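Local coordinates for O-succinylhomoserine sulfhydrylase (Mycobacterium tuberculosis, PDB 3NDN), which probably catalyses the pyridoxal-phosphate-dependent formation of L-homocysteine from O-succinyl-L-homoserine and hydrogen sulfide in methionine biosynthesis, at residues A[52-57]-A[79-84]; A[59-64]-A[68-73]; A[75-80]-A[259-264]; A[100-105]-A[253-258]. All blocks are in the same frame, centred on the assembly; numbering follows the deposited sequence. Where two conformers were deposited one is given.

Contact 1 of 4, residues A[52-57]-A[79-84]; sequences SGYVYG and GNPTVS
Tyr54 reaches across to the start of helix 81-94 and touches Gly79, Asn80 and Pro81, chiefly with the end of its ring. CG lies anti to the carbonyl carbon (chi1 -54°), which carries the ring out from the extended backbone of 53-56 with the hydroxyl leading. Tyr54 OH comes to 3.4 Å from Pro81 CD, and behind it Tyr54 CE1 lies 4.1 Å from the same Pro81 CD; the two side chains approach from opposite directions, and the pyrrolidine carbon sits obliquely to the ring. Gly79 O, also oblique to the ring, is 3.5 Å from Tyr54 OH. A tyrosine suits this place because its ring and hydroxyl pack on proline, while the hydroxyl also ends among polar groups, one of them Ser76 OG, to which it makes a weak hydrogen bond.

Asn80 stands across the Tyr54 side chain at about a right angle, the amide and ring planes 61° apart. With CG anti to the backbone N (chi1 170°), OD1 turns back over the helix start as its N-cap. Asn80 OD1 accepts a bond from Val83 N at 3.2 Å, in the carbonyl plane on a lone pair, and a weaker one from Thr82 N at 2.9 Å. Asn80 ND2 is thereby turned the other way, and bonds to Tyr49 O. Pro81, having no N-H to satisfy, fits the first turn of the helix. Phe41 of a third subunit packs on both Tyr54 and Pro81. The asparagine amide is thus held at both ends, so its orientation is fixed and the N-H groups of Thr82 and Val83 find an acceptor beside the tyrosine.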
loop_
_atom_site.group_PDB
_atom_site.type_symbol
_atom_site.label_atom_id
_atom_site.label_comp_id
_atom_site.label_asym_id
_atom_site.label_seq_id
_atom_site.Cartn_x
_atom_site.Cartn_y
_atom_site.Cartn_z
ATOM N N SER A 52 -6.548 9.183 -9.993
ATOM C CA SER A 52 -7.292 8.873 -11.221
ATOM C C SER A 52 -7.242 10.009 -12.263
ATOM O O SER A 52 -7.234 9.733 -13.475
ATOM C CB SER A 52 -8.749 8.464 -10.912
ATOM O OG SER A 52 -9.443 9.489 -10.199
ATOM N N GLY A 53 -7.212 11.264 -11.793
ATOM C CA GLY A 53 -7.234 12.468 -12.659
ATOM C C GLY A 53 -6.019 13.373 -12.516
ATOM O O GLY A 53 -5.159 13.120 -11.656
ATOM N N TYR A 54 -5.965 14.441 -13.340
ATOM C CA TYR A 54 -4.857 15.414 -13.386
ATOM C C TYR A 54 -5.446 16.840 -13.511
ATOM O O TYR A 54 -6.619 17.006 -13.874
ATOM C CB TYR A 54 -3.864 15.098 -14.544
ATOM C CG TYR A 54 -3.374 13.651 -14.448
ATOM C CD1 TYR A 54 -2.186 13.337 -13.774
ATOM C CD2 TYR A 54 -4.153 12.607 -14.934
ATOM C CE1 TYR A 54 -1.776 11.989 -13.611
ATOM C CE2 TYR A 54 -3.760 11.257 -14.770
ATOM C CZ TYR A 54 -2.555 10.968 -14.118
ATOM O OH TYR A 54 -2.160 9.642 -13.953
ATOM N N VAL A 55 -4.647 17.847 -13.184
ATOM C CA VAL A 55 -5.078 19.251 -13.292
ATOM C C VAL A 55 -4.278 20.005 -14.371
ATOM O O VAL A 55 -3.199 19.545 -14.788
ATOM C CB VAL A 55 -4.993 19.978 -11.912
ATOM C CG1 VAL A 55 -5.885 19.276 -10.880
ATOM C CG2 VAL A 55 -3.530 20.064 -11.408
ATOM N N TYR A 56 -4.787 21.161 -14.816
ATOM C CA TYR A 56 -4.136 21.943 -15.877
ATOM C C TYR A 56 -3.984 23.409 -15.458
ATOM O O TYR A 56 -4.842 23.944 -14.757
ATOM C CB TYR A 56 -4.939 21.861 -17.197
ATOM C CG TYR A 56 -5.408 20.464 -17.540
ATOM C CD1 TYR A 56 -4.527 19.527 -18.094
ATOM C CD2 TYR A 56 -6.721 20.061 -17.278
ATOM C CE1 TYR A 56 -4.931 18.234 -18.384
ATOM C CE2 TYR A 56 -7.142 18.756 -17.570
ATOM C CZ TYR A 56 -6.246 17.851 -18.129
ATOM O OH TYR A 56 -6.634 16.548 -18.412
ATOM N N GLY A 57 -2.879 24.035 -15.872
ATOM C CA GLY A 57 -2.598 25.447 -15.570
ATOM C C GLY A 57 -3.556 26.471 -16.172
ATOM O O GLY A 57 -3.695 27.578 -15.643
ATOM N N GLY A 79 -3.542 6.084 -19.032
ATOM C CA GLY A 79 -2.147 6.529 -18.839
ATOM C C GLY A 79 -1.916 7.063 -17.434
ATOM O O GLY A 79 -2.708 7.867 -16.945
ATOM N N ASN A 80 -0.821 6.630 -16.805
ATOM C CA ASN A 80 -0.433 7.024 -15.428
ATOM C C ASN A 80 1.118 6.994 -15.305
ATOM O O ASN A 80 1.761 6.092 -15.857
ATOM C CB ASN A 80 -1.118 6.081 -14.415
ATOM C CG ASN A 80 -0.587 6.239 -12.974
ATOM O OD1 ASN A 80 0.493 5.749 -12.648
ATOM N ND2 ASN A 80 -1.375 6.901 -12.103
ATOM N N PRO A 81 1.729 7.958 -14.584
ATOM C CA PRO A 81 3.215 7.957 -14.555
ATOM C C PRO A 81 3.911 6.708 -13.954
ATOM O O PRO A 81 4.966 6.300 -14.463
ATOM C CB PRO A 81 3.565 9.225 -13.776
ATOM C CG PRO A 81 2.276 9.735 -13.193
ATOM C CD PRO A 81 1.173 9.218 -14.054
ATOM N N THR A 82 3.353 6.133 -12.883
ATOM C CA THR A 82 3.876 4.870 -12.320
ATOM C C THR A 82 3.673 3.675 -13.279
ATOM O O THR A 82 4.587 2.845 -13.478
ATOM C CB THR A 82 3.251 4.601 -10.918
ATOM O OG1 THR A 82 3.458 5.744 -10.083
ATOM C CG2 THR A 82 3.838 3.368 -10.247
ATOM N N VAL A 83 2.468 3.558 -13.851
ATOM C CA VAL A 83 2.220 2.562 -14.884
ATOM C C VAL A 83 3.211 2.686 -16.073
ATOM O O VAL A 83 3.678 1.673 -16.597
ATOM C CB VAL A 83 0.719 2.565 -15.345
ATOM C CG1 VAL A 83 0.491 1.565 -16.501
ATOM C CG2 VAL A 83 -0.188 2.197 -14.173
ATOM N N SER A 84 3.535 3.918 -16.488
ATOM C CA SER A 84 4.508 4.127 -17.579
ATOM C C SER A 84 5.917 3.576 -17.279
ATOM O O SER A 84 6.604 3.108 -18.196
ATOM C CB SER A 84 4.618 5.627 -17.943
ATOM O OG SER A 84 3.426 6.087 -18.556
#

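Contact 2 of 4, residues A[59-64]-A[68-73]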
loop_
_atom_site.group_PDB
_atom_site.type_symbol
_atom_site.label_atom_id
_atom_site.label_comp_id
_atom_site.label_asym_id
_atom_site.label_seq_id
_atom_site.Cartn_x
_atom_site.Cartn_y
_atom_site.Cartn_z
ATOM N N ALA A 59 -7.186 26.881 -19.262
ATOM C CA ALA A 59 -8.158 26.242 -20.156
ATOM C C ALA A 59 -7.546 25.845 -21.515
ATOM O O ALA A 59 -7.896 24.798 -22.057
ATOM C CB ALA A 59 -9.373 27.131 -20.342
ATOM N N ALA A 60 -6.639 26.679 -22.045
ATOM C CA ALA A 60 -5.912 26.371 -23.289
ATOM C C ALA A 60 -5.077 25.082 -23.189
ATOM O O ALA A 60 -5.055 24.294 -24.136
ATOM C CB ALA A 60 -5.039 27.536 -23.718
ATOM N N VAL A 61 -4.390 24.880 -22.055
ATOM C CA VAL A 61 -3.644 23.634 -21.808
ATOM C C VAL A 61 -4.559 22.403 -21.737
ATOM O O VAL A 61 -4.196 21.332 -22.229
ATOM C CB VAL A 61 -2.733 23.722 -20.538
ATOM C CG1 VAL A 61 -2.121 22.346 -20.204
ATOM C CG2 VAL A 61 -1.632 24.770 -20.747
ATOM N N ALA A 62 -5.727 22.546 -21.114
ATOM C CA ALA A 62 -6.695 21.449 -21.037
ATOM C C ALA A 62 -7.169 21.043 -22.442
ATOM O O ALA A 62 -7.275 19.853 -22.742
ATOM C CB ALA A 62 -7.889 21.840 -20.157
ATOM N N GLU A 63 -7.441 22.033 -23.292
ATOM C CA GLU A 63 -7.858 21.785 -24.680
ATOM C C GLU A 63 -6.762 21.064 -25.480
ATOM O O GLU A 63 -7.036 20.063 -26.148
ATOM C CB GLU A 63 -8.277 23.095 -25.370
ATOM C CG GLU A 63 -8.656 22.935 -26.860
ATOM C CD GLU A 63 -9.035 24.254 -27.565
ATOM O OE1 GLU A 63 -8.631 25.349 -27.115
ATOM O OE2 GLU A 63 -9.728 24.190 -28.606
ATOM N N LYS A 64 -5.524 21.555 -25.399
ATOM C CA LYS A 64 -4.411 20.930 -26.120
ATOM C C LYS A 64 -4.143 19.495 -25.651
ATOM O O LYS A 64 -3.795 18.621 -26.455
ATOM C CB LYS A 64 -3.131 21.761 -25.980
ATOM C CG LYS A 64 -3.141 23.115 -26.676
ATOM C CD LYS A 64 -1.727 23.714 -26.683
ATOM C CE LYS A 64 -1.755 25.226 -26.894
ATOM N NZ LYS A 64 -2.126 25.553 -28.304
ATOM N N GLY A 68 -4.522 15.810 -27.726
ATOM C CA GLY A 68 -3.273 15.055 -27.844
ATOM C C GLY A 68 -2.110 15.837 -28.426
ATOM O O GLY A 68 -1.163 15.240 -28.944
ATOM N N GLU A 69 -2.177 17.165 -28.353
ATOM C CA GLU A 69 -1.107 18.023 -28.868
ATOM C C GLU A 69 0.021 18.221 -27.857
ATOM O O GLU A 69 1.126 18.657 -28.220
ATOM C CB GLU A 69 -1.664 19.368 -29.333
ATOM C CG GLU A 69 -2.407 19.285 -30.669
ATOM C CD GLU A 69 -3.251 20.514 -30.956
ATOM O OE1 GLU A 69 -4.460 20.338 -31.245
ATOM O OE2 GLU A 69 -2.709 21.648 -30.897
ATOM N N LEU A 70 -0.269 17.901 -26.597
ATOM C CA LEU A 70 0.724 17.849 -25.523
ATOM C C LEU A 70 0.725 16.439 -24.914
ATOM O O LEU A 70 -0.304 15.760 -24.939
ATOM C CB LEU A 70 0.389 18.879 -24.443
ATOM C CG LEU A 70 0.482 20.368 -24.786
ATOM C CD1 LEU A 70 -0.135 21.196 -23.667
ATOM C CD2 LEU A 70 1.930 20.805 -25.043
ATOM N N ASP A 71 1.855 16.000 -24.364
ATOM C CA ASP A 71 1.899 14.675 -23.727
ATOM C C ASP A 71 1.534 14.651 -22.213
ATOM O O ASP A 71 1.737 13.643 -21.526
ATOM C CB ASP A 71 3.215 13.938 -24.034
ATOM C CG ASP A 71 4.402 14.468 -23.241
ATOM O OD1 ASP A 71 4.309 15.563 -22.647
ATOM O OD2 ASP A 71 5.446 13.780 -23.219
ATOM N N HIS A 72 0.987 15.763 -21.724
ATOM C CA HIS A 72 0.383 15.885 -20.381
ATOM C C HIS A 72 -0.559 14.700 -20.106
ATOM O O HIS A 72 -1.303 14.271 -20.997
ATOM C CB HIS A 72 -0.413 17.204 -20.344
ATOM C CG HIS A 72 -0.722 17.724 -18.969
ATOM N ND1 HIS A 72 -1.505 17.037 -18.065
ATOM C CD2 HIS A 72 -0.420 18.909 -18.377
ATOM C CE1 HIS A 72 -1.633 17.754 -16.960
ATOM N NE2 HIS A 72 -0.986 18.897 -17.125
ATOM N N TYR A 73 -0.533 14.163 -18.886
ATOM C CA TYR A 73 -1.427 13.049 -18.542
ATOM C C TYR A 73 -2.885 13.518 -18.450
ATOM O O TYR A 73 -3.135 14.698 -18.165
ATOM C CB TYR A 73 -0.974 12.356 -17.249
ATOM C CG TYR A 73 0.222 11.442 -17.446
ATOM C CD1 TYR A 73 0.048 10.118 -17.874
ATOM C CD2 TYR A 73 1.539 11.904 -17.209
ATOM C CE1 TYR A 73 1.140 9.272 -18.068
ATOM C CE2 TYR A 73 2.649 11.057 -17.402
ATOM C CZ TYR A 73 2.441 9.746 -17.820
ATOM O OH TYR A 73 3.500 8.885 -18.023
#
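Lys64 O receives the backbone N-H of Glu69 at 2.9 Å, the donor lying nearly in line with the C=O bond. This links the last turn of helix 59-66 to the loop behind it and belongs to a Schellman motif. Gly68 makes the reversal with a positive phi of 70°, which costs little without a side chain.

Beside this bond, branched aliphatic Leu70 suits the surface by packing on the aliphatic root of Lys64 and on Val61. Leu70 CD1 rests 3.8 Å from Lys64 CB and 4.2 Å from Val61 CG1, the leucine and valine side chains crossing at about a right angle. Val61 CG1, swung away from the backbone N (chi1 172°), also approaches His72 CD2 at 4.2 Å, obliquely to the imidazole.

Farther out, the imidazole is itself held. His72 ND1 donates to Tyr73 O at 2.9 Å, with the acceptor close to the ring plane and the bond falling on a carbonyl lone pair, while His72 NE2 is bonded to Glu42 OE1 of a third subunit. With ND1 donating to a carbonyl and NE2 facing a carboxylate, the histidine is probably protonated on both nitrogens, making its link to the neighbouring subunit partly ionic.

Contact 3 of 4, residues A[75-80]-A[259-264]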
loop_
_atom_site.group_PDB
_atom_site.type_symbol
_atom_site.label_atom_id
_atom_site.label_comp_id
_atom_site.label_asym_id
_atom_site.label_seq_id
_atom_site.Cartn_x
_atom_site.Cartn_y
_atom_site.Cartn_z
ATOM N N TYR A 75 -6.049 10.853 -17.827
ATOM C CA TYR A 75 -6.883 9.994 -16.990
ATOM C C TYR A 75 -6.224 8.624 -16.868
ATOM O O TYR A 75 -5.769 8.058 -17.868
ATOM C CB TYR A 75 -8.295 9.846 -17.593
ATOM C CG TYR A 75 -9.340 9.277 -16.642
ATOM C CD1 TYR A 75 -9.877 8.001 -16.847
ATOM C CD2 TYR A 75 -9.802 10.021 -15.549
ATOM C CE1 TYR A 75 -10.855 7.464 -15.977
ATOM C CE2 TYR A 75 -10.781 9.501 -14.670
ATOM C CZ TYR A 75 -11.295 8.224 -14.887
ATOM O OH TYR A 75 -12.251 7.712 -14.032
ATOM N N SER A 76 -6.185 8.106 -15.645
ATOM C CA SER A 76 -5.440 6.881 -15.329
ATOM C C SER A 76 -5.932 5.576 -15.951
ATOM O O SER A 76 -5.154 4.608 -16.019
ATOM C CB SER A 76 -5.254 6.729 -13.812
ATOM O OG SER A 76 -4.300 7.663 -13.330
ATOM N N ARG A 77 -7.191 5.524 -16.417
ATOM C CA ARG A 77 -7.655 4.338 -17.140
ATOM C C ARG A 77 -6.760 4.025 -18.340
ATOM O O ARG A 77 -6.574 2.851 -18.678
ATOM C CB ARG A 77 -9.131 4.437 -17.599
ATOM C CG ARG A 77 -9.822 3.064 -17.756
ATOM C CD ARG A 77 -11.182 3.106 -18.511
ATOM N NE ARG A 77 -12.078 4.168 -18.036
ATOM C CZ ARG A 77 -12.323 5.296 -18.700
ATOM N NH1 ARG A 77 -13.149 6.205 -18.181
ATOM N NH2 ARG A 77 -11.756 5.514 -19.886
ATOM N N TYR A 78 -6.193 5.043 -18.978
ATOM C CA TYR A 78 -5.296 4.760 -20.106
ATOM C C TYR A 78 -3.895 5.375 -20.094
ATOM O O TYR A 78 -3.144 5.184 -21.044
ATOM C CB TYR A 78 -5.968 5.049 -21.439
ATOM C CG TYR A 78 -6.588 6.419 -21.525
ATOM C CD1 TYR A 78 -7.932 6.612 -21.186
ATOM C CD2 TYR A 78 -5.858 7.512 -21.976
ATOM C CE1 TYR A 78 -8.517 7.854 -21.281
ATOM C CE2 TYR A 78 -6.448 8.776 -22.076
ATOM C CZ TYR A 78 -7.777 8.930 -21.727
ATOM O OH TYR A 78 -8.387 10.168 -21.803
ATOM N N GLY A 79 -3.542 6.084 -19.032
ATOM C CA GLY A 79 -2.147 6.529 -18.839
ATOM C C GLY A 79 -1.916 7.063 -17.434
ATOM O O GLY A 79 -2.708 7.867 -16.945
ATOM N N ASN A 80 -0.821 6.630 -16.805
ATOM C CA ASN A 80 -0.433 7.024 -15.428
ATOM C C ASN A 80 1.118 6.994 -15.305
ATOM O O ASN A 80 1.761 6.092 -15.857
ATOM C CB ASN A 80 -1.118 6.081 -14.415
ATOM C CG ASN A 80 -0.587 6.239 -12.974
ATOM O OD1 ASN A 80 0.493 5.749 -12.648
ATOM N ND2 ASN A 80 -1.375 6.901 -12.103
ATOM N N GLY A 259 -11.615 -0.711 -20.728
ATOM C CA GLY A 259 -11.010 -0.517 -19.374
ATOM C C GLY A 259 -10.533 -1.653 -18.468
ATOM O O GLY A 259 -10.749 -1.593 -17.249
ATOM N N PRO A 260 -9.843 -2.681 -19.018
ATOM C CA PRO A 260 -9.234 -3.638 -18.100
ATOM C C PRO A 260 -7.868 -3.102 -17.578
ATOM O O PRO A 260 -6.813 -3.663 -17.895
ATOM C CB PRO A 260 -9.056 -4.899 -18.969
ATOM C CG PRO A 260 -8.916 -4.384 -20.378
ATOM C CD PRO A 260 -9.472 -2.952 -20.425
ATOM N N ALA A 261 -7.919 -2.038 -16.771
ATOM C CA ALA A 261 -6.740 -1.215 -16.426
ATOM C C ALA A 261 -5.895 -1.739 -15.280
ATOM O O ALA A 261 -6.438 -2.193 -14.272
ATOM C CB ALA A 261 -7.202 0.232 -16.095
ATOM N N MET A 262 -4.564 -1.616 -15.404
ATOM C CA MET A 262 -3.645 -1.930 -14.301
ATOM C C MET A 262 -3.694 -0.843 -13.208
ATOM O O MET A 262 -3.688 0.373 -13.488
ATOM C CB MET A 262 -2.199 -2.158 -14.812
ATOM C CG MET A 262 -1.190 -2.465 -13.688
ATOM S SD MET A 262 0.530 -2.693 -14.184
ATOM C CE MET A 262 0.532 -4.404 -14.735
ATOM N N SER A 263 -3.772 -1.283 -11.956
ATOM C CA SER A 263 -3.765 -0.366 -10.826
ATOM C C SER A 263 -2.334 0.190 -10.627
ATOM O O SER A 263 -1.368 -0.539 -10.769
ATOM C CB SER A 263 -4.242 -1.088 -9.571
ATOM O OG SER A 263 -3.856 -0.384 -8.408
ATOM N N ALA A 264 -2.206 1.480 -10.328
ATOM C CA ALA A 264 -0.882 2.062 -10.025
ATOM C C ALA A 264 -0.161 1.404 -8.836
ATOM O O ALA A 264 1.088 1.393 -8.795
ATOM C CB ALA A 264 -0.998 3.614 -9.825
HETATM O O HOH W 1 -3.760 3.176 -13.365
#
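Arg77 lies against Gly259 and Ala261, in the turn that follows helix 244-258, and its chain can be traced atom by atom. Arg77 CB stays 4.9 Å from Ala261 CB; the first close step is Arg77 CG, 4.2 Å from Ala261 CB and 4.1 Å from Gly259 CA. Arg77 CD comes nearer still, to 3.7 Å from Gly259 CA, an approach made easy by the bare alpha carbon of a glycine that takes positive phi just past the helix. CG points away from the backbone N (chi1 -153°), which sends the chain along Gly259, and a bend at chi3 (-47°) then turns the guanidinium aside. Tyr75 CE1 covers one face of that group, 3.3 Å above its plane and offset toward the rim. Arg77 NE bonds to the lysine-linked cofactor of a second subunit, and NH2 to Arg256 O.

Elsewhere the two segments meet through small groups. The methyl CB of Ala261 packs 3.7 Å from Arg77 O. Ala264 CB sits 3.8 Å from Asn80 OD1 and also touches ND2 of that amide, which besides its bond to Tyr49 O donates within its own plane to Ser76 OG. A water bridges the backbones, donating to Met262 O at 2.8 Å and weakly to Ser76 O. Pro260 centres an inverse gamma turn that helps lead the chain from the helix past Arg77.

Tyr75 OH reaches the same cofactor as Arg77, so this loop supplies a tyrosine and an arginine to the neighbouring subunit's active site, as in other trans-sulfuration enzymes of fold type I, where such a pair holds the cofactor phosphate.

Contact 4 of 4, residues A[100-105]-A[253-258]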
loop_
_atom_site.group_PDB
_atom_site.type_symbol
_atom_site.label_atom_id
_atom_site.label_comp_id
_atom_site.label_asym_id
_atom_site.label_seq_id
_atom_site.Cartn_x
_atom_site.Cartn_y
_atom_site.Cartn_z
ATOM N N PHE A 100 1.897 -1.904 -23.558
ATOM C CA PHE A 100 0.677 -1.460 -22.860
ATOM C C PHE A 100 0.351 -2.421 -21.707
ATOM O O PHE A 100 0.259 -3.633 -21.929
ATOM C CB PHE A 100 -0.527 -1.392 -23.828
ATOM C CG PHE A 100 -1.490 -0.251 -23.518
ATOM C CD1 PHE A 100 -1.668 0.793 -24.419
ATOM C CD2 PHE A 100 -2.174 -0.210 -22.303
ATOM C CE1 PHE A 100 -2.531 1.868 -24.134
ATOM C CE2 PHE A 100 -3.047 0.857 -22.003
ATOM C CZ PHE A 100 -3.223 1.896 -22.922
ATOM N N ALA A 101 0.201 -1.892 -20.487
ATOM C CA ALA A 101 -0.072 -2.696 -19.285
ATOM C C ALA A 101 -1.567 -3.020 -19.140
ATOM O O ALA A 101 -2.405 -2.204 -19.532
ATOM C CB ALA A 101 0.427 -1.948 -18.009
ATOM N N THR A 102 -1.884 -4.179 -18.545
ATOM C CA THR A 102 -3.293 -4.643 -18.346
ATOM C C THR A 102 -3.561 -5.147 -16.902
ATOM O O THR A 102 -2.620 -5.293 -16.119
ATOM C CB THR A 102 -3.654 -5.777 -19.323
ATOM O OG1 THR A 102 -2.924 -6.957 -18.972
ATOM C CG2 THR A 102 -3.359 -5.423 -20.802
ATOM N N ALA A 103 -4.830 -5.436 -16.565
ATOM C CA ALA A 103 -5.226 -5.859 -15.197
ATOM C C ALA A 103 -4.783 -7.304 -14.853
ATOM O O ALA A 103 -4.676 -7.659 -13.676
ATOM C CB ALA A 103 -6.770 -5.726 -15.003
ATOM N N SER A 104 -4.535 -8.111 -15.870
ATOM C CA SER A 104 -4.187 -9.539 -15.682
ATOM C C SER A 104 -3.565 -10.092 -16.954
ATOM O O SER A 104 -3.602 -9.434 -17.994
ATOM C CB SER A 104 -5.439 -10.355 -15.303
ATOM O OG SER A 104 -6.328 -10.488 -16.414
ATOM N N GLY A 105 -2.983 -11.296 -16.887
ATOM C CA GLY A 105 -2.502 -11.971 -18.093
ATOM C C GLY A 105 -3.618 -12.305 -19.089
ATOM O O GLY A 105 -3.446 -12.117 -20.285
ATOM N N LYS A 253 -7.419 1.676 -28.432
ATOM C CA LYS A 253 -8.874 1.851 -28.495
ATOM C C LYS A 253 -9.614 0.914 -27.540
ATOM O O LYS A 253 -10.498 1.356 -26.794
ATOM C CB LYS A 253 -9.380 1.685 -29.929
ATOM C CG LYS A 253 -10.844 2.039 -30.115
ATOM C CD LYS A 253 -11.266 1.872 -31.558
ATOM C CE LYS A 253 -12.704 2.337 -31.764
ATOM N NZ LYS A 253 -13.221 1.888 -33.099
ATOM N N LEU A 254 -9.269 -0.376 -27.556
ATOM C CA LEU A 254 -9.890 -1.306 -26.621
ATOM C C LEU A 254 -9.555 -0.998 -25.143
ATOM O O LEU A 254 -10.413 -1.136 -24.267
ATOM C CB LEU A 254 -9.553 -2.770 -26.978
ATOM C CG LEU A 254 -10.263 -3.382 -28.198
ATOM C CD1 LEU A 254 -9.742 -4.814 -28.501
ATOM C CD2 LEU A 254 -11.785 -3.414 -27.981
ATOM N N MET A 255 -8.317 -0.583 -24.867
ATOM C CA MET A 255 -7.910 -0.288 -23.478
ATOM C C MET A 255 -8.630 0.929 -22.873
ATOM O O MET A 255 -9.110 0.864 -21.737
ATOM C CB MET A 255 -6.376 -0.154 -23.341
ATOM C CG MET A 255 -5.587 -1.447 -23.545
ATOM S SD MET A 255 -5.965 -2.853 -22.460
ATOM C CE MET A 255 -5.548 -2.162 -20.825
ATOM N N ARG A 256 -8.709 2.023 -23.630
ATOM C CA ARG A 256 -9.404 3.230 -23.181
ATOM C C ARG A 256 -10.894 2.966 -22.901
ATOM O O ARG A 256 -11.428 3.355 -21.850
ATOM C CB ARG A 256 -9.267 4.352 -24.219
ATOM C CG ARG A 256 -7.854 4.894 -24.422
ATOM C CD ARG A 256 -7.878 6.229 -25.163
ATOM N NE ARG A 256 -6.550 6.824 -25.313
ATOM C CZ ARG A 256 -6.344 8.103 -25.618
ATOM N NH1 ARG A 256 -7.376 8.917 -25.793
ATOM N NH2 ARG A 256 -5.112 8.577 -25.730
ATOM N N HIS A 257 -11.562 2.294 -23.835
ATOM C CA HIS A 257 -13.024 2.181 -23.798
ATOM C C HIS A 257 -13.660 0.939 -23.149
ATOM O O HIS A 257 -14.812 1.018 -22.695
ATOM C CB HIS A 257 -13.582 2.452 -25.205
ATOM C CG HIS A 257 -13.104 3.751 -25.792
ATOM N ND1 HIS A 257 -13.329 4.971 -25.187
ATOM C CD2 HIS A 257 -12.391 4.016 -26.911
ATOM C CE1 HIS A 257 -12.797 5.933 -25.920
ATOM N NE2 HIS A 257 -12.219 5.381 -26.972
ATOM N N THR A 258 -12.950 -0.193 -23.121
ATOM C CA THR A 258 -13.379 -1.361 -22.319
ATOM C C THR A 258 -12.725 -1.427 -20.923
ATOM O O THR A 258 -13.187 -2.173 -20.069
ATOM C CB THR A 258 -13.186 -2.745 -23.028
ATOM O OG1 THR A 258 -11.797 -3.086 -23.107
ATOM C CG2 THR A 258 -13.824 -2.775 -24.434
#
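Met255 packs helix 244-258 against Phe100, Ala101 and Thr102 at the end of strand 98-102, an outermost strand within this chain of the seven-stranded mixed sheet of the pyridoxal-phosphate-binding domain. The axes of 100-102 and 253-258 pass 10.5 Å apart at 39°, an alpha/beta layer.

The aromatic contacts come first. Met255 CG lies over one face of the Phe100 ring, 4.0 Å from its centroid and 20° off the normal, a CH-pi contact. Met255 SD is 5.2 Å from that centroid, an oblique Met-aromatic contact.

Apolar packing completes the join. Met255 CB is 3.7 Å from Phe100 CE2, while bends at both chi2 (-58°) and chi3 curl the chain back so that its methyl reaches the threonine, Met255 CE to Thr102 CG2 being 3.9 Å. A flexible, unbranched thioether suits this place, since it can follow the ring and then turn its methyl against Thr102 CG2. Apart from these, the methyl rests on a carbonyl oxygen, Met255 CE lying 3.4 Å from Ala101 O.

Hydrogen bonds fix each segment internally. Thr102 OG1 donates to Ser104 O at 2.7 Å, tying the strand end to the turn that leads into helix 105-114; there Gly105 N bonds to a phosphate oxygen of the chain's own cofactor. On the helix, Leu254 O accepts from Thr258 OG1 at 2.7 Å and from Thr258 N, the two donors arriving from opposite faces of the carbonyl plane.

Overall arrangement
The four contacts form a chain of neighbours on one side of the subunit. Contact 2 is nested within the loop closed by contact 1, their centres about 12 Å apart; contact 3 begins where contact 1 ends, sharing Gly79 and Asn80, with centres about 9 Å apart. Contact 4 is nested within contact 3, centres about 8 Å apart, whereas contacts 2 and 4, centres about 23 Å apart, do not touch. Helices 59-66 and 81-94 and strand 98-102 succeed one another in sequence, and 253-264 closes back on the loop 75-80 and strand 98-102. The N-terminal loops are thereby connected to the cofactor-binding domain; all four contacts touch the second subunit, and contact 3 supplies ligands to its cofactor.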